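PDB 3C9H: ABC transporter, substrate binding protein from Agrobacterium tumefaciens, which probably binds a solute in the periplasm and delivers it to an ABC importer, and holds a magnesium ion. Local coordinates for residues 99-104 / 330-335; 108-113 / 126-131; 138-143 / 232-237; 218-223 / 237-242. All blocks are in the same frame, centred on the assembly; numbering follows the deposited sequence.

The four contacts fall into two groups on opposite sides of the chain's centre, as expected of a two-lobed periplasmic binding protein. Contact 1 and contact 2 lie about 12 Å apart between centres and touch through Ser103 of helix 96-104, which packs on Ala108, Thr128 and Ala129. Contacts 3 and 4, centres only about 7 Å apart, share Ser237 and helix 236-245, and their segments alternate along the chain. The groups are about 28 to 32 Å apart between centres. Contact 1, joining residues 99-104 to 330-335, encloses the other three in sequence. The magnesium ion lies near contacts 3 and 4, about 4 Å from the nearest side-chain atom of Tyr238.

Contact 1 of 4, residues 99-104 / 330-335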
# COMPACT_ATOMS: atom_id res chain seq x y z
N GLN A 99 -7.58 8.45 0.57
CA GLN A 99 -6.93 9.59 -0.06
C GLN A 99 -7.87 10.32 -1.01
O GLN A 99 -7.91 11.53 -1.05
CB GLN A 99 -5.66 9.16 -0.78
CG GLN A 99 -4.55 8.77 0.20
CD GLN A 99 -3.87 9.98 0.84
OE1 GLN A 99 -4.38 10.53 1.83
NE2 GLN A 99 -2.71 10.38 0.30
N VAL A 100 -8.63 9.56 -1.78
CA VAL A 100 -9.63 10.15 -2.68
C VAL A 100 -10.74 10.81 -1.84
O VAL A 100 -11.18 11.91 -2.16
CB VAL A 100 -10.18 9.13 -3.69
CG1 VAL A 100 -11.42 9.70 -4.49
CG2 VAL A 100 -9.06 8.74 -4.66
N LYS A 101 -11.18 10.17 -0.76
CA LYS A 101 -12.10 10.85 0.17
C LYS A 101 -11.60 12.19 0.72
O LYS A 101 -12.35 13.17 0.70
CB LYS A 101 -12.53 9.93 1.31
CG LYS A 101 -13.57 10.57 2.24
CD LYS A 101 -14.22 9.54 3.11
CE LYS A 101 -15.38 10.13 3.96
NZ LYS A 101 -16.43 10.90 3.17
N LEU A 102 -10.37 12.27 1.23
CA LEU A 102 -9.82 13.56 1.64
C LEU A 102 -9.94 14.58 0.52
O LEU A 102 -10.38 15.70 0.75
CB LEU A 102 -8.34 13.49 2.04
CG LEU A 102 -7.90 12.80 3.32
CD1 LEU A 102 -6.36 12.70 3.33
CD2 LEU A 102 -8.40 13.51 4.56
N SER A 103 -9.54 14.18 -0.68
CA SER A 103 -9.51 15.06 -1.83
C SER A 103 -10.94 15.50 -2.21
O SER A 103 -11.19 16.68 -2.53
CB SER A 103 -8.83 14.35 -3.00
OG SER A 103 -7.49 13.99 -2.67
N ASN A 104 -11.86 14.55 -2.16
CA ASN A 104 -13.28 14.86 -2.41
C ASN A 104 -13.91 15.81 -1.36
O ASN A 104 -14.79 16.61 -1.69
CB ASN A 104 -14.05 13.54 -2.48
CG ASN A 104 -15.43 13.71 -3.05
OD1 ASN A 104 -16.43 13.58 -2.32
ND2 ASN A 104 -15.52 14.01 -4.34
N PRO A 330 -12.02 8.47 -11.69
CA PRO A 330 -13.47 8.61 -11.50
C PRO A 330 -13.81 9.19 -10.13
O PRO A 330 -14.91 9.71 -9.93
CB PRO A 330 -14.01 7.17 -11.63
CG PRO A 330 -12.84 6.33 -12.10
CD PRO A 330 -11.61 7.06 -11.63
N GLY A 331 -12.89 9.09 -9.18
CA GLY A 331 -13.09 9.69 -7.87
C GLY A 331 -13.79 8.74 -6.93
O GLY A 331 -13.65 7.51 -7.03
N LEU A 332 -14.55 9.32 -6.02
CA LEU A 332 -14.96 8.61 -4.81
C LEU A 332 -15.96 7.47 -5.10
O LEU A 332 -16.02 6.48 -4.36
CB LEU A 332 -15.51 9.63 -3.78
CG LEU A 332 -15.37 9.33 -2.27
CD1 LEU A 332 -14.08 8.59 -1.92
CD2 LEU A 332 -15.52 10.64 -1.51
N MET A 333 -16.70 7.62 -6.20
CA MET A 333 -17.66 6.60 -6.68
C MET A 333 -17.08 5.19 -6.88
O MET A 333 -17.82 4.21 -6.78
CB MET A 333 -18.29 7.05 -8.00
CG MET A 333 -17.28 7.26 -9.14
SD MET A 333 -18.11 7.73 -10.67
CE MET A 333 -16.88 8.80 -11.45
N VAL A 334 -15.79 5.08 -7.20
CA VAL A 334 -15.14 3.76 -7.32
C VAL A 334 -15.09 3.02 -5.96
O VAL A 334 -15.06 1.77 -5.91
CB VAL A 334 -13.69 3.90 -7.89
CG1 VAL A 334 -13.04 2.51 -8.06
CG2 VAL A 334 -13.71 4.65 -9.21
N TYR A 335 -15.11 3.79 -4.88
CA TYR A 335 -14.89 3.28 -3.52
C TYR A 335 -16.16 3.23 -2.67
O TYR A 335 -17.08 4.02 -2.86
CB TYR A 335 -13.89 4.18 -2.83
CG TYR A 335 -12.65 4.39 -3.65
CD1 TYR A 335 -12.44 5.59 -4.34
CD2 TYR A 335 -11.68 3.40 -3.75
CE1 TYR A 335 -11.29 5.79 -5.09
CE2 TYR A 335 -10.51 3.60 -4.50
CZ TYR A 335 -10.33 4.79 -5.16
OH TYR A 335 -9.19 4.98 -5.89
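Val100 sets its CG1 opposite the backbone N (chi1 170°), which sends this methyl to the backbone between Gly331 and Leu332 while CG2 goes to the ring of Tyr335. Leu332 likewise has CG swung far from its own N (chi1 -151°), a rotation that carries both methyls onto helix 96-104. Val100 CG1 lies 3.5 Å from Leu332 N and 3.9 Å from Leu332 CD1. Its other branch, CG2, stands 3.7 Å from Tyr335 CE1, and the two side chains cross at about a right angle. A beta-branched valine suits the place because its two methyls serve two neighbours at once.

Leucine at 332 works as a fork. CD1 settles against the helix backbone, 3.5 Å from Lys101 N and 3.8 Å from Lys101 CB, whereas CD2 packs beside Asn104, 3.4 Å from its CB. A short 3-10 turn ending at Val334 presents this leucine, so the contact joins a lobe helix of the solute-binding fold to the loop before the C-terminal helix 338-353. Gly331 has a positive phi of 89°, and at its backbone angles a side-chain carbon would be jammed against the carbonyl O of Pro330. Lys101 contributes aliphatic carbon, its ammonium forming a salt bridge with Asp105. Val100 also packs on Ile264 of strand 258-268 and on Val328, and Tyr335 rests on Met96.

Contact 2 of 4, residues 108-113 / 126-131; sequences AQRSDL and RNTAYA
Ser111 and Asn127 are joined through their backbones: Ser111 N donates to Asn127 O at 2.7 Å. A second direct bond comes from a side chain, as Tyr130 OH gives its proton to Ser111 O at 2.6 Å, almost in line with the carbonyl; tyrosine is long enough to span this gap from strand 129-131. One water completes the polar network, donating to Gln109 O and Thr128 O and accepting from Ser111 OG.

Charge lies on the exposed side chains. Arg110 NE forms a salt bridge with Asp112 OD1, 2.8 Å away, using the syn lone pair of an oxygen that lies 28° out of the guanidinium plane. Asn127 CB lies over one face of that guanidinium.

Apolar packing is clearest where Thr128 CG2 meets Ala108 CB at 3.5 Å. Threonine suits both demands, since its OG1 donates to Arg126 O at 2.8 Å. A classic beta bulge occurs at Thr128 and Ala129, where strand 129-131 begins; this strand and 108-109 both pair with strand 258-268.

The small methyls thus pack beside Ser103 of helix 96-104, while water bridges Gln109 O and Thr128 O, and the Tyr130 hydroxyl, also bonded to Ser116 OG, serves Ser111 O directly.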
# COMPACT_ATOMS: atom_id res chain seq x y z
N ALA A 108 -7.64 18.26 0.57
CA ALA A 108 -6.48 18.41 -0.29
C ALA A 108 -6.54 19.75 -1.02
O ALA A 108 -7.56 20.47 -0.98
CB ALA A 108 -6.41 17.25 -1.27
N GLN A 109 -5.44 20.10 -1.68
CA GLN A 109 -5.42 21.24 -2.59
C GLN A 109 -4.75 20.81 -3.90
O GLN A 109 -3.94 19.88 -3.92
CB GLN A 109 -4.72 22.45 -1.97
CG GLN A 109 -3.28 22.23 -1.53
CD GLN A 109 -2.65 23.50 -1.00
OE1 GLN A 109 -2.37 24.41 -1.76
NE2 GLN A 109 -2.44 23.57 0.31
N ARG A 110 -5.13 21.48 -4.99
CA ARG A 110 -4.68 21.16 -6.32
C ARG A 110 -3.19 21.41 -6.44
O ARG A 110 -2.64 22.39 -5.88
CB ARG A 110 -5.46 22.00 -7.35
CG ARG A 110 -5.20 21.68 -8.79
CD ARG A 110 -6.08 22.56 -9.73
NE ARG A 110 -6.01 22.15 -11.14
CZ ARG A 110 -6.91 21.39 -11.76
NH1 ARG A 110 -7.98 20.92 -11.13
NH2 ARG A 110 -6.73 21.10 -13.04
N SER A 111 -2.53 20.53 -7.18
CA SER A 111 -1.12 20.65 -7.45
C SER A 111 -0.89 20.60 -8.95
O SER A 111 -0.83 19.52 -9.53
CB SER A 111 -0.35 19.51 -6.79
OG SER A 111 -0.41 19.60 -5.40
N ASP A 112 -0.74 21.78 -9.56
CA ASP A 112 -0.53 21.90 -11.00
C ASP A 112 0.95 21.89 -11.26
O ASP A 112 1.62 22.93 -11.09
CB ASP A 112 -1.13 23.20 -11.55
CG ASP A 112 -2.63 23.19 -11.51
OD1 ASP A 112 -3.21 22.11 -11.67
OD2 ASP A 112 -3.22 24.28 -11.34
N LEU A 113 1.46 20.75 -11.68
CA LEU A 113 2.90 20.54 -11.76
C LEU A 113 3.36 20.21 -13.17
O LEU A 113 2.55 20.03 -14.09
CB LEU A 113 3.33 19.41 -10.81
CG LEU A 113 3.06 19.66 -9.32
CD1 LEU A 113 3.14 18.38 -8.44
CD2 LEU A 113 3.99 20.73 -8.83
N ARG A 126 -8.06 15.14 -10.76
CA ARG A 126 -8.13 16.61 -10.70
C ARG A 126 -6.86 17.34 -10.34
O ARG A 126 -6.91 18.37 -9.68
CB ARG A 126 -9.21 17.04 -9.72
CG ARG A 126 -10.55 16.50 -10.09
CD ARG A 126 -11.60 17.23 -9.31
NE ARG A 126 -12.93 16.83 -9.73
CZ ARG A 126 -14.03 16.99 -9.00
NH1 ARG A 126 -13.99 17.54 -7.78
NH2 ARG A 126 -15.19 16.57 -9.49
N ASN A 127 -5.72 16.82 -10.81
CA ASN A 127 -4.40 17.40 -10.53
C ASN A 127 -4.15 17.56 -9.01
O ASN A 127 -3.29 18.33 -8.59
CB ASN A 127 -4.25 18.75 -11.25
CG ASN A 127 -3.69 18.63 -12.67
OD1 ASN A 127 -3.15 19.60 -13.20
ND2 ASN A 127 -3.83 17.46 -13.28
N THR A 128 -4.86 16.74 -8.24
CA THR A 128 -4.91 16.87 -6.78
C THR A 128 -4.37 15.63 -6.06
O THR A 128 -3.47 15.75 -5.23
CB THR A 128 -6.37 17.17 -6.32
OG1 THR A 128 -6.80 18.40 -6.90
CG2 THR A 128 -6.44 17.33 -4.78
N ALA A 129 -4.95 14.46 -6.36
CA ALA A 129 -4.50 13.15 -5.92
C ALA A 129 -3.88 12.37 -7.08
O ALA A 129 -4.51 12.19 -8.16
CB ALA A 129 -5.68 12.36 -5.37
N TYR A 130 -2.64 11.94 -6.88
CA TYR A 130 -1.89 11.22 -7.90
C TYR A 130 -1.48 9.84 -7.42
O TYR A 130 -0.86 9.70 -6.35
CB TYR A 130 -0.62 12.00 -8.23
CG TYR A 130 -0.82 13.38 -8.82
CD1 TYR A 130 -0.87 13.54 -10.19
CD2 TYR A 130 -0.92 14.52 -8.01
CE1 TYR A 130 -1.04 14.81 -10.77
CE2 TYR A 130 -1.09 15.80 -8.59
CZ TYR A 130 -1.14 15.92 -9.96
OH TYR A 130 -1.29 17.14 -10.55
N ALA A 131 -1.78 8.84 -8.23
CA ALA A 131 -1.31 7.48 -8.00
C ALA A 131 0.12 7.41 -8.46
O ALA A 131 0.43 7.77 -9.61
CB ALA A 131 -2.14 6.47 -8.82
O HOH W 1 -2.29 17.80 -4.19

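Contact 3 of 4, residues 138-143 / 232-237; sequences VFVYHK and YNILGS
Val138 and Ile234 form an antiparallel hydrogen-bonded pair: Val138 N reaches Ile234 O at 2.8 Å, and Ile234 N returns to Val138 O at 3.0 Å. Val138 holds CG2 wedged between N and C of its own backbone, and thereby brings that methyl within 3.7 Å of Gly236 CA. Glycine suits this first turn of helix 236-245, because a CB there would sit tight against Val138 CG1.

Val140 points toward the second segment, where its CG2 lies 3.8 Å from Ile234 CG1 and the two branched chains cross at about a right angle. Ile234 directs CG1 opposite its carbonyl carbon (chi1 -54°), putting that branch on Val140; the side chain also packs on Ile219 and Leu220 of helix 216-224.

Phe139 starts out in another direction, but its ring swings back so that CE1 comes 3.6 Å from Tyr232 CD1, near the plane of the tyrosine ring. The ring planes are inclined at 42°. Tyrosine combines this apolar edge with a polar end, its OH being hydrogen-bonded to Asp191 and Arg155.

Asn233 takes left-handed backbone angles, and the result is a G1 beta bulge formed by Asn233 and Ile234 opposite Val138. It is placed where strand 230-235 gives way to helix 236-245, with Leu235 at the N-cap, its side chain about 6 Å from the bound magnesium ion between nearest atoms.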
# COMPACT_ATOMS: atom_id res chain seq x y z
N VAL A 138 -0.09 -10.07 -2.69
CA VAL A 138 0.47 -11.38 -3.04
C VAL A 138 0.38 -12.37 -1.88
O VAL A 138 0.13 -11.99 -0.73
CB VAL A 138 1.95 -11.25 -3.47
CG1 VAL A 138 2.09 -10.25 -4.60
CG2 VAL A 138 2.85 -10.87 -2.24
N PHE A 139 0.58 -13.64 -2.21
CA PHE A 139 0.76 -14.66 -1.18
C PHE A 139 2.25 -14.68 -0.84
O PHE A 139 3.10 -14.51 -1.70
CB PHE A 139 0.40 -16.08 -1.66
CG PHE A 139 -1.01 -16.27 -2.17
CD1 PHE A 139 -2.01 -15.31 -2.04
CD2 PHE A 139 -1.35 -17.47 -2.78
CE1 PHE A 139 -3.30 -15.54 -2.51
CE2 PHE A 139 -2.66 -17.72 -3.25
CZ PHE A 139 -3.63 -16.75 -3.11
N VAL A 140 2.54 -14.96 0.42
CA VAL A 140 3.87 -15.23 0.86
C VAL A 140 3.86 -16.57 1.58
O VAL A 140 2.83 -17.02 2.10
CB VAL A 140 4.45 -14.08 1.74
CG1 VAL A 140 4.57 -12.80 0.92
CG2 VAL A 140 3.59 -13.85 2.99
N TYR A 141 5.00 -17.25 1.56
CA TYR A 141 5.12 -18.55 2.23
C TYR A 141 6.50 -18.73 2.81
O TYR A 141 7.46 -18.09 2.36
CB TYR A 141 4.76 -19.71 1.28
CG TYR A 141 5.69 -19.91 0.09
CD1 TYR A 141 6.64 -20.93 0.08
CD2 TYR A 141 5.61 -19.08 -1.02
CE1 TYR A 141 7.49 -21.11 -1.01
CE2 TYR A 141 6.43 -19.26 -2.10
CZ TYR A 141 7.38 -20.27 -2.09
OH TYR A 141 8.19 -20.43 -3.18
N HIS A 142 6.57 -19.61 3.80
CA HIS A 142 7.82 -20.04 4.41
C HIS A 142 8.37 -21.24 3.60
O HIS A 142 7.86 -22.35 3.70
CB HIS A 142 7.55 -20.42 5.86
CG HIS A 142 8.76 -20.87 6.62
ND1 HIS A 142 9.85 -20.06 6.85
CD2 HIS A 142 9.03 -22.05 7.22
CE1 HIS A 142 10.74 -20.72 7.56
NE2 HIS A 142 10.27 -21.92 7.80
N LYS A 143 9.39 -20.98 2.79
CA LYS A 143 9.95 -21.98 1.87
C LYS A 143 10.28 -23.32 2.53
O LYS A 143 9.89 -24.35 2.02
CB LYS A 143 11.19 -21.44 1.14
CG LYS A 143 10.92 -20.25 0.25
CD LYS A 143 12.14 -19.94 -0.61
CE LYS A 143 11.86 -18.78 -1.54
NZ LYS A 143 12.77 -18.75 -2.73
N TYR A 232 -1.54 -13.88 3.39
CA TYR A 232 -2.50 -13.58 2.34
C TYR A 232 -2.68 -12.06 2.19
O TYR A 232 -2.83 -11.37 3.19
CB TYR A 232 -3.86 -14.24 2.65
CG TYR A 232 -4.93 -13.88 1.68
CD1 TYR A 232 -4.99 -14.50 0.44
CD2 TYR A 232 -5.90 -12.92 1.98
CE1 TYR A 232 -5.95 -14.15 -0.50
CE2 TYR A 232 -6.88 -12.56 1.04
CZ TYR A 232 -6.90 -13.18 -0.18
OH TYR A 232 -7.86 -12.85 -1.11
N ASN A 233 -2.69 -11.57 0.96
CA ASN A 233 -2.84 -10.13 0.64
C ASN A 233 -1.74 -9.24 1.19
O ASN A 233 -1.99 -8.13 1.65
CB ASN A 233 -4.20 -9.61 1.13
CG ASN A 233 -5.30 -9.76 0.09
OD1 ASN A 233 -6.43 -9.27 0.30
ND2 ASN A 233 -4.99 -10.41 -1.01
N ILE A 234 -0.51 -9.71 1.06
CA ILE A 234 0.65 -9.01 1.57
C ILE A 234 1.17 -8.12 0.44
O ILE A 234 1.05 -8.48 -0.73
CB ILE A 234 1.75 -10.03 2.05
CG1 ILE A 234 1.12 -11.00 3.06
CG2 ILE A 234 2.97 -9.30 2.65
CD1 ILE A 234 0.40 -10.31 4.23
N LEU A 235 1.74 -6.97 0.80
CA LEU A 235 2.34 -6.09 -0.18
C LEU A 235 3.54 -6.76 -0.87
O LEU A 235 4.52 -7.11 -0.23
CB LEU A 235 2.72 -4.74 0.45
CG LEU A 235 1.56 -3.82 0.89
CD1 LEU A 235 2.12 -2.53 1.51
CD2 LEU A 235 0.58 -3.50 -0.28
N GLY A 236 3.45 -6.91 -2.18
CA GLY A 236 4.48 -7.61 -2.96
C GLY A 236 5.81 -6.89 -2.94
O GLY A 236 6.85 -7.52 -2.96
N SER A 237 5.78 -5.56 -2.90
CA SER A 237 6.99 -4.75 -2.86
C SER A 237 7.77 -5.02 -1.58
O SER A 237 8.96 -5.26 -1.61
CB SER A 237 6.61 -3.27 -2.96
OG SER A 237 5.50 -2.99 -2.10

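Contact 4 of 4, residues 218-223 / 237-242; sequences AILERV and SYAADW
Leu220 packs against helix 236-245 and is the main contributor from its own helix. Its CB sits over the five-membered ring of Trp242, 3.7 Å from the centroid and only 2° off the normal, a nearly ideal CH-pi contact. Farther out, with CG anti to the carbonyl carbon (chi1 -75°), the fork is directed onto Tyr238 and Ala239. Leu220 CD1 lies 3.5 Å from Trp242 CD1 and 3.8 Å from Tyr238 CB. Leu220 CD2 rests 4.1 Å from Ala239 CB. Leucine fits because a single forked chain can meet residues on successive turns, and alanine at 239 is small enough to let the helices draw near where their CA atoms are closest, 6.9 Å between Leu220 and Ala239.

Next comes Glu221, whose N lies above the same ring face as Leu220 CB, while its CA and CB meet the CH2 corner of the indole, CA at 3.5 Å from Trp242 CH2. The carboxylate forms a salt bridge with Arg222 whose hydrogen bond is weak. Arg222 in turn bends its guanidinium back to Ala218 O, with NH1 2.9 Å away.

The short helical segments cross at -37°, with axes 10.5 Å apart. Tyr238, on the same helix as Trp242, bonds through its hydroxyl to Asp43 N and to a citrate probably from the crystallisation liquor. The contact itself is largely apolar, without polar bonds between the segments, and so rests on dispersion and shape, with the indole as its broad plate.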
# COMPACT_ATOMS: atom_id res chain seq x y z
N ALA A 218 4.90 -6.94 9.92
CA ALA A 218 4.66 -7.87 11.04
C ALA A 218 4.45 -9.31 10.53
O ALA A 218 4.91 -10.29 11.12
CB ALA A 218 3.44 -7.43 11.89
N ILE A 219 3.72 -9.43 9.45
CA ILE A 219 3.44 -10.75 8.88
C ILE A 219 4.72 -11.30 8.25
O ILE A 219 5.09 -12.42 8.50
CB ILE A 219 2.29 -10.69 7.87
CG1 ILE A 219 0.97 -10.32 8.58
CG2 ILE A 219 2.20 -12.04 7.11
CD1 ILE A 219 -0.18 -9.95 7.61
N LEU A 220 5.44 -10.46 7.51
CA LEU A 220 6.67 -10.89 6.88
C LEU A 220 7.70 -11.39 7.88
O LEU A 220 8.29 -12.46 7.66
CB LEU A 220 7.24 -9.78 5.98
CG LEU A 220 6.47 -9.63 4.66
CD1 LEU A 220 6.77 -8.29 4.04
CD2 LEU A 220 6.78 -10.78 3.68
N GLU A 221 7.88 -10.69 9.00
CA GLU A 221 8.82 -11.19 10.04
C GLU A 221 8.46 -12.59 10.53
O GLU A 221 9.35 -13.40 10.71
CB GLU A 221 9.06 -10.21 11.22
CG GLU A 221 7.87 -9.53 11.80
CD GLU A 221 8.23 -8.25 12.60
OE1 GLU A 221 8.58 -7.19 11.99
OE2 GLU A 221 8.10 -8.30 13.84
N ARG A 222 7.17 -12.88 10.66
CA ARG A 222 6.71 -14.15 11.20
C ARG A 222 6.73 -15.31 10.18
O ARG A 222 6.96 -16.47 10.54
CB ARG A 222 5.33 -13.98 11.83
CG ARG A 222 5.40 -13.22 13.18
CD ARG A 222 4.04 -12.65 13.59
NE ARG A 222 4.14 -11.90 14.85
CZ ARG A 222 4.73 -10.72 14.99
NH1 ARG A 222 5.27 -10.08 13.95
NH2 ARG A 222 4.78 -10.15 16.19
N VAL A 223 6.46 -14.99 8.91
CA VAL A 223 6.63 -15.94 7.80
C VAL A 223 8.12 -16.24 7.62
O VAL A 223 8.48 -17.39 7.40
CB VAL A 223 5.97 -15.44 6.48
CG1 VAL A 223 6.32 -16.35 5.27
CG2 VAL A 223 4.43 -15.35 6.66
N SER A 237 5.78 -5.56 -2.90
CA SER A 237 6.99 -4.75 -2.86
C SER A 237 7.77 -5.02 -1.58
O SER A 237 8.96 -5.26 -1.61
CB SER A 237 6.61 -3.27 -2.96
OG SER A 237 5.50 -2.99 -2.10
N TYR A 238 7.08 -5.01 -0.45
CA TYR A 238 7.68 -5.30 0.84
C TYR A 238 8.14 -6.74 0.89
O TYR A 238 9.20 -7.03 1.45
CB TYR A 238 6.66 -5.07 1.94
CG TYR A 238 6.27 -3.61 2.21
CD1 TYR A 238 6.66 -2.56 1.36
CD2 TYR A 238 5.50 -3.29 3.30
CE1 TYR A 238 6.26 -1.24 1.61
CE2 TYR A 238 5.12 -1.99 3.57
CZ TYR A 238 5.51 -0.96 2.72
OH TYR A 238 5.12 0.33 2.99
N ALA A 239 7.35 -7.65 0.30
CA ALA A 239 7.71 -9.05 0.30
C ALA A 239 9.01 -9.25 -0.48
O ALA A 239 9.89 -9.94 -0.01
CB ALA A 239 6.58 -9.89 -0.27
N ALA A 240 9.13 -8.63 -1.65
CA ALA A 240 10.36 -8.68 -2.44
C ALA A 240 11.55 -8.09 -1.68
O ALA A 240 12.66 -8.65 -1.74
CB ALA A 240 10.18 -8.01 -3.81
N ASP A 241 11.33 -7.00 -0.94
CA ASP A 241 12.37 -6.41 -0.09
C ASP A 241 12.85 -7.36 0.98
O ASP A 241 14.05 -7.56 1.15
CB ASP A 241 11.88 -5.13 0.60
CG ASP A 241 12.98 -4.45 1.39
OD1 ASP A 241 13.97 -4.03 0.75
OD2 ASP A 241 12.85 -4.36 2.63
N TRP A 242 11.89 -7.96 1.70
CA TRP A 242 12.19 -8.98 2.70
C TRP A 242 12.96 -10.16 2.12
O TRP A 242 14.01 -10.54 2.65
CB TRP A 242 10.93 -9.50 3.39
CG TRP A 242 10.70 -8.80 4.63
CD1 TRP A 242 10.15 -7.54 4.78
CD2 TRP A 242 11.08 -9.24 5.93
NE1 TRP A 242 10.15 -7.19 6.12
CE2 TRP A 242 10.71 -8.21 6.84
CE3 TRP A 242 11.65 -10.41 6.43
CZ2 TRP A 242 10.92 -8.31 8.22
CZ3 TRP A 242 11.86 -10.51 7.79
CH2 TRP A 242 11.50 -9.47 8.67